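Local coordinates for N2152 (Neocallimastix frontalis, PDB 5U22), which probably hydrolyses arabinosyl substrates as a family 39 glycoside hydrolase, built from a TIM barrel and a beta sandwich, at residues L293-D296 / T297-G300; G409-A412 / S413-Y416. One frame throughout, in Å; residues are numbered along the deposited sequence.

Contact 1: residues L293-D296 / T297-G300; sequences LASD and TQKG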
loop_
_atom_site.group_PDB
_atom_site.type_symbol
_atom_site.label_atom_id
_atom_site.label_comp_id
_atom_site.label_asym_id
_atom_site.label_seq_id
_atom_site.Cartn_x
_atom_site.Cartn_y
_atom_site.Cartn_z
ATOM N N LEU A 293 -12.446 3.428 -7.169
ATOM C CA LEU A 293 -13.668 3.481 -7.952
ATOM C C LEU A 293 -14.626 4.479 -7.320
ATOM O O LEU A 293 -14.752 4.553 -6.089
ATOM C CB LEU A 293 -14.337 2.106 -8.030
ATOM C CG LEU A 293 -13.490 0.961 -8.579
ATOM C CD1 LEU A 293 -14.314 -0.331 -8.623
ATOM C CD2 LEU A 293 -12.967 1.310 -9.965
ATOM N N ALA A 294 -15.286 5.262 -8.174
ATOM C CA ALA A 294 -16.234 6.267 -7.731
ATOM C C ALA A 294 -17.566 5.649 -7.351
ATOM O O ALA A 294 -18.322 6.241 -6.567
ATOM C CB ALA A 294 -16.434 7.303 -8.841
ATOM N N SER A 295 -17.865 4.484 -7.921
ATOM C CA SER A 295 -19.041 3.695 -7.606
ATOM C C SER A 295 -18.619 2.243 -7.691
ATOM O O SER A 295 -17.447 1.939 -7.932
ATOM C CB SER A 295 -20.187 3.998 -8.574
ATOM O OG SER A 295 -19.883 3.481 -9.852
ATOM N N ASP A 296 -19.575 1.327 -7.531
ATOM C CA ASP A 296 -19.237 -0.080 -7.720
ATOM C C ASP A 296 -18.774 -0.384 -9.141
ATOM O O ASP A 296 -18.043 -1.357 -9.343
ATOM C CB ASP A 296 -20.434 -0.961 -7.354
ATOM C CG ASP A 296 -20.622 -1.077 -5.860
ATOM O OD1 ASP A 296 -20.062 -0.229 -5.135
ATOM O OD2 ASP A 296 -21.324 -2.014 -5.412
ATOM N N THR A 297 -19.136 0.446 -10.124
ATOM C CA THR A 297 -18.912 0.132 -11.525
ATOM C C THR A 297 -18.070 1.149 -12.276
ATOM O O THR A 297 -17.639 0.852 -13.398
ATOM C CB THR A 297 -20.259 0.011 -12.257
ATOM O OG1 THR A 297 -20.967 1.257 -12.148
ATOM C CG2 THR A 297 -21.094 -1.114 -11.652
ATOM N N GLN A 298 -17.827 2.327 -11.713
ATOM C CA GLN A 298 -17.170 3.411 -12.431
ATOM C C GLN A 298 -15.833 3.754 -11.793
ATOM O O GLN A 298 -15.720 3.815 -10.565
ATOM C CB GLN A 298 -18.045 4.659 -12.462
ATOM C CG GLN A 298 -19.372 4.466 -13.173
ATOM C CD GLN A 298 -20.360 5.527 -12.793
ATOM O OE1 GLN A 298 -20.861 5.559 -11.663
ATOM N NE2 GLN A 298 -20.650 6.415 -13.727
ATOM N N LYS A 299 -14.842 4.022 -12.640
ATOM C CA LYS A 299 -13.531 4.450 -12.168
ATOM C C LYS A 299 -13.604 5.840 -11.549
ATOM O O LYS A 299 -14.311 6.722 -12.045
ATOM C CB LYS A 299 -12.534 4.470 -13.328
ATOM C CG LYS A 299 -12.260 3.107 -13.967
ATOM C CD LYS A 299 -11.553 3.279 -15.293
ATOM C CE LYS A 299 -11.319 1.935 -15.970
ATOM N NZ LYS A 299 -10.553 2.075 -17.246
ATOM N N GLY A 300 -12.866 6.039 -10.458
ATOM C CA GLY A 300 -12.591 7.365 -9.950
ATOM C C GLY A 300 -11.215 7.833 -10.400
ATOM O O GLY A 300 -10.466 7.108 -11.055
#
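S295 reaches across a tight turn and takes up the polar groups of T297 and Q298. Its OG accepts from T297 N at 3.1 Å, which makes an ST turn. Q298 N also points at OG at 3.0 Å, but its bond is bent and weak. T297 OG1 adds a third, weak donation. The one proton of OG goes to Q298 OE1, 2.9 Å away, in the plane of that amide and on a lone pair. OG can do this because chi1 of 70° sets it between the backbone N and the carbonyl carbon of S295, facing the chain that returns.

The second polar hub is the carbonyl of Q298. A294 N donates to Q298 O at 2.8 Å, tilted 26° from the carbonyl plane, and S295 N adds a weak bond to the same oxygen. L293 CB and CD2 pack beside this oxygen, and CD2 reaches K299 CA at 3.9 Å. L293 and K299 form a single beta bridge at the neck of the turn. D296 points out of the turn, and its OD1 forms a salt bridge with R288.

The turn lies in the loop between strand 275-278 and helix 301-310. Its L293 packs on W303 of that helix, K299 makes a cation-pi contact with W303, and the K299 backbone bonds to S385 in the loop between strands 368-376 and 389-397.

Contact 2: residues G409-A412 / S413-Y416; sequences GTNA and SSGY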
loop_
_atom_site.group_PDB
_atom_site.type_symbol
_atom_site.label_atom_id
_atom_site.label_comp_id
_atom_site.label_asym_id
_atom_site.label_seq_id
_atom_site.Cartn_x
_atom_site.Cartn_y
_atom_site.Cartn_z
ATOM N N GLY A 409 0.450 26.262 -12.401
ATOM C CA GLY A 409 -0.905 26.159 -11.894
ATOM C C GLY A 409 -1.257 24.793 -11.344
ATOM O O GLY A 409 -2.290 24.227 -11.710
ATOM N N THR A 410 -0.402 24.248 -10.480
ATOM C CA THR A 410 -0.620 22.938 -9.891
ATOM C C THR A 410 -1.419 23.064 -8.602
ATOM O O THR A 410 -1.458 24.118 -7.967
ATOM C CB THR A 410 0.707 22.238 -9.608
ATOM O OG1 THR A 410 1.554 23.118 -8.853
ATOM C CG2 THR A 410 1.402 21.858 -10.919
ATOM N N ASN A 411 -2.056 21.962 -8.217
ATOM C CA ASN A 411 -2.846 21.910 -6.997
ATOM C C ASN A 411 -2.418 20.698 -6.178
ATOM O O ASN A 411 -1.550 19.918 -6.588
ATOM C CB ASN A 411 -4.343 21.867 -7.315
ATOM C CG ASN A 411 -4.728 20.634 -8.083
ATOM O OD1 ASN A 411 -4.779 19.541 -7.516
ATOM N ND2 ASN A 411 -5.018 20.795 -9.373
ATOM N N ALA A 412 -3.040 20.533 -5.008
ATOM C CA ALA A 412 -2.643 19.489 -4.071
ATOM C C ALA A 412 -3.408 18.183 -4.238
ATOM O O ALA A 412 -3.045 17.191 -3.598
ATOM C CB ALA A 412 -2.820 19.978 -2.625
ATOM N N SER A 413 -4.456 18.152 -5.059
ATOM C CA SER A 413 -5.307 16.974 -5.162
ATOM C C SER A 413 -5.120 16.187 -6.450
ATOM O O SER A 413 -5.340 14.970 -6.455
ATOM C CB SER A 413 -6.780 17.379 -5.031
ATOM O OG SER A 413 -7.154 18.280 -6.061
ATOM N N SER A 414 -4.713 16.849 -7.528
ATOM C CA SER A 414 -4.427 16.171 -8.789
ATOM C C SER A 414 -3.234 15.226 -8.651
ATOM O O SER A 414 -2.352 15.409 -7.803
ATOM C CB SER A 414 -4.120 17.202 -9.881
ATOM O OG SER A 414 -5.266 17.954 -10.251
ATOM N N GLY A 415 -3.203 14.216 -9.513
ATOM C CA GLY A 415 -2.011 13.403 -9.709
ATOM C C GLY A 415 -1.328 13.841 -10.995
ATOM O O GLY A 415 -1.992 14.215 -11.961
ATOM N N TYR A 416 0.000 13.794 -11.001
ATOM C CA TYR A 416 0.771 14.214 -12.167
ATOM C C TYR A 416 1.701 13.105 -12.626
ATOM O O TYR A 416 2.178 12.305 -11.823
ATOM C CB TYR A 416 1.586 15.469 -11.865
ATOM C CG TYR A 416 0.710 16.641 -11.469
ATOM C CD1 TYR A 416 0.036 17.387 -12.430
ATOM C CD2 TYR A 416 0.549 16.992 -10.139
ATOM C CE1 TYR A 416 -0.763 18.461 -12.068
ATOM C CE2 TYR A 416 -0.255 18.045 -9.777
ATOM C CZ TYR A 416 -0.900 18.780 -10.742
ATOM O OH TYR A 416 -1.705 19.830 -10.367
HETATM O O HOH W 1 -3.001 21.043 -12.207
HETATM O O HOH W 2 -0.974 17.254 -6.350
#
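N411 reaches forward past A412, and its side-chain amide meets the backbone N-H groups of S413 and S414, in an Asx turn that leads into strand 415-422 of the beta sandwich. From CB, chi1 of 63° places CG between the backbone N and the carbonyl carbon, from where the amide reaches S413 and S414. CG lies against S414 OG. N411 OD1 accepts two backbone hydrogens, from S413 N at 2.8 Å and from S414 N at 2.7 Å. Both donors lie in the carbonyl plane of the side chain, and the S414 bond is the straighter one at 167°. N411 ND2 donates to S414 OG at 3.0 Å, with that oxygen only 8° out of the amide plane. With OD1 gripped by two N-H groups and ND2 bound to S414 OG, the amide is fixed in its rotation. S414 OG has a further partner in D377 OD1.

An alanine in place of N411 would probably leave S413 N and S414 N without their shared acceptor and let the turn open.

The backbone of N411 is held by Y416. N411 N donates to Y416 OH at 3.0 Å, nearly straight. The phenol oxygen, Y416 OH, also bonds water 1 at 2.6 Å. T410 CG2 meets Y416 CZ at 3.8 Å, while T410 OG1 turns to N350.

N411 O lies at the edge of the Y416 ring, near its plane, and also accepts from N350 ND2. Water 2 donates both to this N411 O and to S414 O, at 2.7 Å each.

From the N terminus the chain passes strands 23-28 and 31-35 of the sandwich sheet, then the parallel strands of the barrel up to 275-278. Contact 1 closes a turn in the loop before helix 301-310. The chain then enters the sandwich with strand 315-320. Contact 2 closes the short loop between strands 403-408 and 415-422, near the C terminus. The two are in series and neither nest nor cross. The nearest atoms of contact 1 and contact 2 are about 10 Å apart. Both join the two domains: contact 1 ties the loop before helix 301-310 to the loop between strands 368-376 and 389-397, and S413 of contact 2 makes a backbone hydrogen bond with G259 in barrel helix 258-270.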